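Periplasmic sugar-binding domain protein (Pseudomonas fluorescens Pf-5, PDB 3H75) probably binds a carbohydrate in the periplasm, as a two-domain member of the bacterial solute-binding protein 2 family. Local coordinates at residues A30-L35 against V317-L322; E147-S152 against P204-V209. All coordinates share one frame; numbering follows the deposited sequence.

Interactions 1 and 2 lie on opposite sides of the chain's centre, their own centres about 43 Å apart, and illustrate two ways in which distant sequence is brought together in a two-domain binding protein. Interaction 2 is a largely buried pairing of adjacent parallel strands within one sheet, held by backbone bonds and by apolar packing beneath the covering helices, with charged groups only at its outer end. Interaction 1 shares none of these elements. It joins the end of a helix flanking the other sheet to a short helical turn near the C-terminus, is partly buried, and relies on a carboxylate that accepts a backbone N-H, with an arginine side chain close by, above a small apolar layer.

Interaction 1. Residues A30-L35 against V317-L322; sequences ARDLGL and VDFRGL
Asp32 OD2 accepts the backbone N-H of Arg320 in a short, nearly straight hydrogen bond (2.7 Å, 169° at the hydrogen), the donor arriving almost in line with the C-O bond. Asp32 carries its carboxylate there with CG anti to the backbone N (chi1 -166°), pointed at the start of the short, weakly bonded helix 319-322. The N-H groups of that first turn would probably favour the negative charge, which may help offset the nearness of Asp318, whose OD1 lies 3.9 Å from Asp32 OD2. A bend at chi3 (-66°) turns the Arg320 guanidinium back over the end of helix 17-33, where NH2 comes within 2.7 Å of Asp32 O, though too poorly angled for a hydrogen bond; Asp32 O lies oblique to the guanidinium plane. Gly34, with positive phi, is the first residue to leave helical geometry.

Beneath the polar layer, Leu33 and Phe319 cross at about a right angle, with Leu33 CG 4.0 Å from Phe319 CB. Asp32 CB touches the edge of the Phe319 ring at CD2 (4.1 Å), while Val317 CG1 sits over the centre of one ring face. The contact thus lays the late chain on helix 17-33, the helix of the beta-alpha-beta crossover joining strands 5-10 and 36-41; Phe25 of that helix meets Phe319 edge-to-face, and helix 265-277 lies against Leu33 through His274 and against Phe319 through Val271.

Interaction 2. Residues E147-S152 against P204-V209; sequences ELLAFS and PKTQLV
Glu147 O takes two backbone donors at once, Gln207 N at 2.9 Å with a nearly straight N-H (170°) and Leu208 N at a longer 3.3 Å. These two successive N-H groups converge on one carbonyl at the start of a parallel strand pairing in the Rossmann-like alpha/beta domain. Further along, Leu149 N donates to Leu208 O (3.0 Å), the regular parallel pattern. At the outer end the Glu147 side chain, extended beyond CG, lies across Lys205, its OE1 3.6 Å from Lys205 CB. OE1 forms a salt bridge with Arg180 of strand 177-184, and a water links it to Lys205 N; OE2 and Lys205 NZ stay 4.7 Å apart, bridged weakly by another water. With an alanine here, Arg180 would probably be left without this carboxylate as a mate, and the water on Lys205 N without one of its partners.

Inward the contact becomes apolar. On one face of the sheet Leu148 CD1 packs on Leu208 CB (3.7 Å), with Leu171 of helix 158-173 over Leu148. On the other, Leu149 crosses Thr206 at about a right angle, while Thr206 OG1 is bonded to Tyr203 O. Helix 189-202 covers Leu149 and Phe151 on this face. Here the Phe151 ring turns its edge to Val209, and CG1 of that valine lies near the ring plane, 3.7 Å from Phe151 CE2.

Interaction 1. Residues A30-L35 against V317-L322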
loop_
_atom_site.group_PDB
_atom_site.type_symbol
_atom_site.label_atom_id
_atom_site.label_comp_id
_atom_site.label_asym_id
_atom_site.label_seq_id
_atom_site.Cartn_x
_atom_site.Cartn_y
_atom_site.Cartn_z
ATOM N N ALA A 30 11.694 8.218 12.206
ATOM C CA ALA A 30 11.588 9.350 13.122
ATOM C C ALA A 30 12.723 9.347 14.140
ATOM O O ALA A 30 13.301 10.394 14.441
ATOM C CB ALA A 30 10.241 9.323 13.845
ATOM N N ARG A 31 13.041 8.172 14.673
ATOM C CA ARG A 31 14.117 8.064 15.653
ATOM C C ARG A 31 15.468 8.417 15.044
ATOM O O ARG A 31 16.257 9.150 15.641
ATOM C CB ARG A 31 14.178 6.647 16.232
ATOM C CG ARG A 31 13.023 6.292 17.157
ATOM C CD ARG A 31 13.296 4.991 17.904
ATOM N NE ARG A 31 13.309 3.826 17.023
ATOM C CZ ARG A 31 12.217 3.218 16.569
ATOM N NH1 ARG A 31 11.017 3.663 16.913
ATOM N NH2 ARG A 31 12.325 2.161 15.774
ATOM N N ASP A 32 15.727 7.897 13.849
ATOM C CA ASP A 32 16.992 8.141 13.171
ATOM C C ASP A 32 17.140 9.581 12.686
ATOM O O ASP A 32 18.245 10.126 12.675
ATOM C CB ASP A 32 17.141 7.173 11.992
ATOM C CG ASP A 32 18.557 7.128 11.444
ATOM O OD1 ASP A 32 19.498 6.923 12.241
ATOM O OD2 ASP A 32 18.733 7.285 10.219
ATOM N N LEU A 33 16.024 10.199 12.304
ATOM C CA LEU A 33 16.026 11.570 11.797
ATOM C C LEU A 33 15.867 12.644 12.872
ATOM O O LEU A 33 15.967 13.839 12.583
ATOM C CB LEU A 33 14.918 11.733 10.752
ATOM C CG LEU A 33 15.057 10.888 9.483
ATOM C CD1 LEU A 33 13.755 10.916 8.697
ATOM C CD2 LEU A 33 16.204 11.416 8.641
ATOM N N GLY A 34 15.616 12.223 14.108
ATOM C CA GLY A 34 15.450 13.177 15.191
ATOM C C GLY A 34 14.173 13.982 15.060
ATOM O O GLY A 34 14.147 15.178 15.353
ATOM N N LEU A 35 13.111 13.323 14.612
ATOM C CA LEU A 35 11.819 13.973 14.442
ATOM C C LEU A 35 10.865 13.557 15.552
ATOM O O LEU A 35 10.946 12.441 16.072
ATOM C CB LEU A 35 11.192 13.593 13.093
ATOM C CG LEU A 35 11.916 13.961 11.796
ATOM C CD1 LEU A 35 11.127 13.434 10.599
ATOM C CD2 LEU A 35 12.072 15.465 11.709
ATOM N N VAL A 317 17.742 0.461 8.136
ATOM C CA VAL A 317 17.776 1.527 7.146
ATOM C C VAL A 317 18.440 2.778 7.703
ATOM O O VAL A 317 18.111 3.232 8.798
ATOM C CB VAL A 317 16.350 1.886 6.674
ATOM C CG1 VAL A 317 16.402 2.985 5.629
ATOM C CG2 VAL A 317 15.670 0.650 6.110
ATOM N N ASP A 318 19.382 3.328 6.946
ATOM C CA ASP A 318 20.078 4.536 7.367
ATOM C C ASP A 318 19.342 5.740 6.800
ATOM O O ASP A 318 19.720 6.285 5.768
ATOM C CB ASP A 318 21.527 4.515 6.877
ATOM C CG ASP A 318 22.257 5.807 7.173
ATOM O OD1 ASP A 318 22.004 6.398 8.248
ATOM O OD2 ASP A 318 23.090 6.226 6.340
ATOM N N PHE A 319 18.280 6.142 7.489
ATOM C CA PHE A 319 17.464 7.269 7.060
ATOM C C PHE A 319 18.235 8.584 7.005
ATOM O O PHE A 319 18.157 9.308 6.015
ATOM C CB PHE A 319 16.253 7.404 7.983
ATOM C CG PHE A 319 15.288 6.254 7.884
ATOM C CD1 PHE A 319 14.401 6.163 6.816
ATOM C CD2 PHE A 319 15.273 5.260 8.853
ATOM C CE1 PHE A 319 13.507 5.091 6.716
ATOM C CE2 PHE A 319 14.384 4.184 8.763
ATOM C CZ PHE A 319 13.500 4.104 7.691
ATOM N N ARG A 320 18.975 8.898 8.064
ATOM C CA ARG A 320 19.738 10.140 8.079
ATOM C C ARG A 320 20.643 10.179 6.851
ATOM O O ARG A 320 20.893 11.241 6.284
ATOM C CB ARG A 320 20.573 10.249 9.357
ATOM C CG ARG A 320 21.254 11.600 9.528
ATOM C CD ARG A 320 21.944 11.713 10.880
ATOM N NE ARG A 320 20.995 11.702 11.991
ATOM C CZ ARG A 320 20.111 12.667 12.234
ATOM N NH1 ARG A 320 20.048 13.733 11.443
ATOM N NH2 ARG A 320 19.287 12.568 13.270
ATOM N N GLY A 321 21.114 9.006 6.434
ATOM C CA GLY A 321 21.973 8.925 5.266
ATOM C C GLY A 321 21.247 9.233 3.969
ATOM O O GLY A 321 21.872 9.555 2.959
ATOM N N LEU A 322 19.922 9.135 3.990
ATOM C CA LEU A 322 19.121 9.414 2.805
ATOM C C LEU A 322 18.856 10.906 2.665
ATOM O O LEU A 322 18.473 11.380 1.599
ATOM C CB LEU A 322 17.791 8.660 2.874
ATOM C CG LEU A 322 17.897 7.136 2.828
ATOM C CD1 LEU A 322 16.515 6.526 2.979
ATOM C CD2 LEU A 322 18.526 6.705 1.513
#

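Interaction 2. Residues E147-S152 against P204-V209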
loop_
_atom_site.group_PDB
_atom_site.type_symbol
_atom_site.label_atom_id
_atom_site.label_comp_id
_atom_site.label_asym_id
_atom_site.label_seq_id
_atom_site.Cartn_x
_atom_site.Cartn_y
_atom_site.Cartn_z
ATOM N N GLU A 147 -11.018 -18.504 -16.318
ATOM C CA GLU A 147 -11.914 -17.817 -15.402
ATOM C C GLU A 147 -11.201 -17.236 -14.197
ATOM O O GLU A 147 -10.353 -17.879 -13.575
ATOM C CB GLU A 147 -13.066 -18.743 -15.013
ATOM C CG GLU A 147 -13.859 -19.137 -16.262
ATOM C CD GLU A 147 -15.266 -19.618 -15.983
ATOM O OE1 GLU A 147 -15.699 -19.590 -14.814
ATOM O OE2 GLU A 147 -15.946 -20.020 -16.955
ATOM N N LEU A 148 -11.570 -15.997 -13.891
ATOM C CA LEU A 148 -10.970 -15.211 -12.823
ATOM C C LEU A 148 -11.965 -14.609 -11.840
ATOM O O LEU A 148 -13.061 -14.202 -12.221
ATOM C CB LEU A 148 -10.187 -14.062 -13.465
ATOM C CG LEU A 148 -9.752 -12.877 -12.598
ATOM C CD1 LEU A 148 -8.499 -13.233 -11.820
ATOM C CD2 LEU A 148 -9.487 -11.676 -13.506
ATOM N N LEU A 149 -11.564 -14.555 -10.572
ATOM C CA LEU A 149 -12.364 -13.925 -9.530
ATOM C C LEU A 149 -11.471 -12.805 -9.015
ATOM O O LEU A 149 -10.251 -12.974 -8.933
ATOM C CB LEU A 149 -12.671 -14.891 -8.377
ATOM C CG LEU A 149 -13.657 -16.023 -8.679
ATOM C CD1 LEU A 149 -13.794 -16.926 -7.452
ATOM C CD2 LEU A 149 -15.019 -15.442 -9.056
ATOM N N ALA A 150 -12.061 -11.663 -8.689
ATOM C CA ALA A 150 -11.278 -10.548 -8.168
ATOM C C ALA A 150 -11.864 -10.020 -6.867
ATOM O O ALA A 150 -13.074 -9.837 -6.743
ATOM C CB ALA A 150 -11.199 -9.427 -9.196
ATOM N N PHE A 151 -10.990 -9.794 -5.895
ATOM C CA PHE A 151 -11.392 -9.270 -4.598
ATOM C C PHE A 151 -10.710 -7.925 -4.432
ATOM O O PHE A 151 -9.484 -7.854 -4.328
ATOM C CB PHE A 151 -10.945 -10.221 -3.485
ATOM C CG PHE A 151 -11.699 -11.514 -3.465
ATOM C CD1 PHE A 151 -12.832 -11.659 -2.673
ATOM C CD2 PHE A 151 -11.308 -12.574 -4.276
ATOM C CE1 PHE A 151 -13.569 -12.834 -2.690
ATOM C CE2 PHE A 151 -12.042 -13.760 -4.301
ATOM C CZ PHE A 151 -13.175 -13.888 -3.505
ATOM N N SER A 152 -11.495 -6.855 -4.418
ATOM C CA SER A 152 -10.918 -5.527 -4.268
ATOM C C SER A 152 -11.107 -5.058 -2.830
ATOM O O SER A 152 -11.739 -5.747 -2.038
ATOM C CB SER A 152 -11.577 -4.549 -5.242
ATOM O OG SER A 152 -10.857 -3.331 -5.285
ATOM N N PRO A 204 -16.668 -22.921 -10.377
ATOM C CA PRO A 204 -15.628 -23.935 -10.205
ATOM C C PRO A 204 -14.520 -23.932 -11.262
ATOM O O PRO A 204 -13.453 -24.505 -11.041
ATOM C CB PRO A 204 -16.424 -25.243 -10.196
ATOM C CG PRO A 204 -17.574 -24.930 -11.093
ATOM C CD PRO A 204 -17.976 -23.548 -10.644
ATOM N N LYS A 205 -14.767 -23.302 -12.407
ATOM C CA LYS A 205 -13.755 -23.259 -13.458
ATOM C C LYS A 205 -12.698 -22.202 -13.152
ATOM O O LYS A 205 -11.679 -22.115 -13.838
ATOM C CB LYS A 205 -14.401 -22.970 -14.817
ATOM C CG LYS A 205 -15.532 -23.930 -15.154
ATOM C CD LYS A 205 -16.051 -23.735 -16.570
ATOM C CE LYS A 205 -15.053 -24.245 -17.590
ATOM N NZ LYS A 205 -15.632 -24.267 -18.961
ATOM N N THR A 206 -12.941 -21.408 -12.115
ATOM C CA THR A 206 -11.988 -20.369 -11.735
ATOM C C THR A 206 -10.591 -20.958 -11.562
ATOM O O THR A 206 -10.413 -21.968 -10.873
ATOM C CB THR A 206 -12.397 -19.678 -10.409
ATOM O OG1 THR A 206 -13.661 -19.025 -10.576
ATOM C CG2 THR A 206 -11.340 -18.637 -9.997
ATOM N N GLN A 207 -9.602 -20.336 -12.199
ATOM C CA GLN A 207 -8.222 -20.794 -12.085
ATOM C C GLN A 207 -7.350 -19.694 -11.501
ATOM O O GLN A 207 -6.243 -19.958 -11.043
ATOM C CB GLN A 207 -7.649 -21.184 -13.445
ATOM C CG GLN A 207 -8.360 -22.332 -14.121
ATOM C CD GLN A 207 -7.677 -22.729 -15.406
ATOM O OE1 GLN A 207 -6.672 -23.445 -15.398
ATOM N NE2 GLN A 207 -8.206 -22.251 -16.523
ATOM N N LEU A 208 -7.845 -18.458 -11.537
ATOM C CA LEU A 208 -7.080 -17.326 -11.019
ATOM C C LEU A 208 -7.881 -16.478 -10.045
ATOM O O LEU A 208 -9.065 -16.228 -10.262
ATOM C CB LEU A 208 -6.620 -16.419 -12.162
ATOM C CG LEU A 208 -5.755 -17.009 -13.273
ATOM C CD1 LEU A 208 -5.529 -15.925 -14.334
ATOM C CD2 LEU A 208 -4.435 -17.520 -12.704
ATOM N N VAL A 209 -7.234 -16.042 -8.968
ATOM C CA VAL A 209 -7.875 -15.174 -7.987
ATOM C C VAL A 209 -6.953 -13.987 -7.719
ATOM O O VAL A 209 -5.875 -14.132 -7.136
ATOM C CB VAL A 209 -8.156 -15.907 -6.653
ATOM C CG1 VAL A 209 -8.819 -14.954 -5.662
ATOM C CG2 VAL A 209 -9.057 -17.111 -6.906
HETATM O O HOH W 1 -10.855 -21.298 -16.278
HETATM O O HOH W 2 -16.950 -21.597 -13.346
HETATM O O HOH W 3 -14.662 -21.089 -19.391
#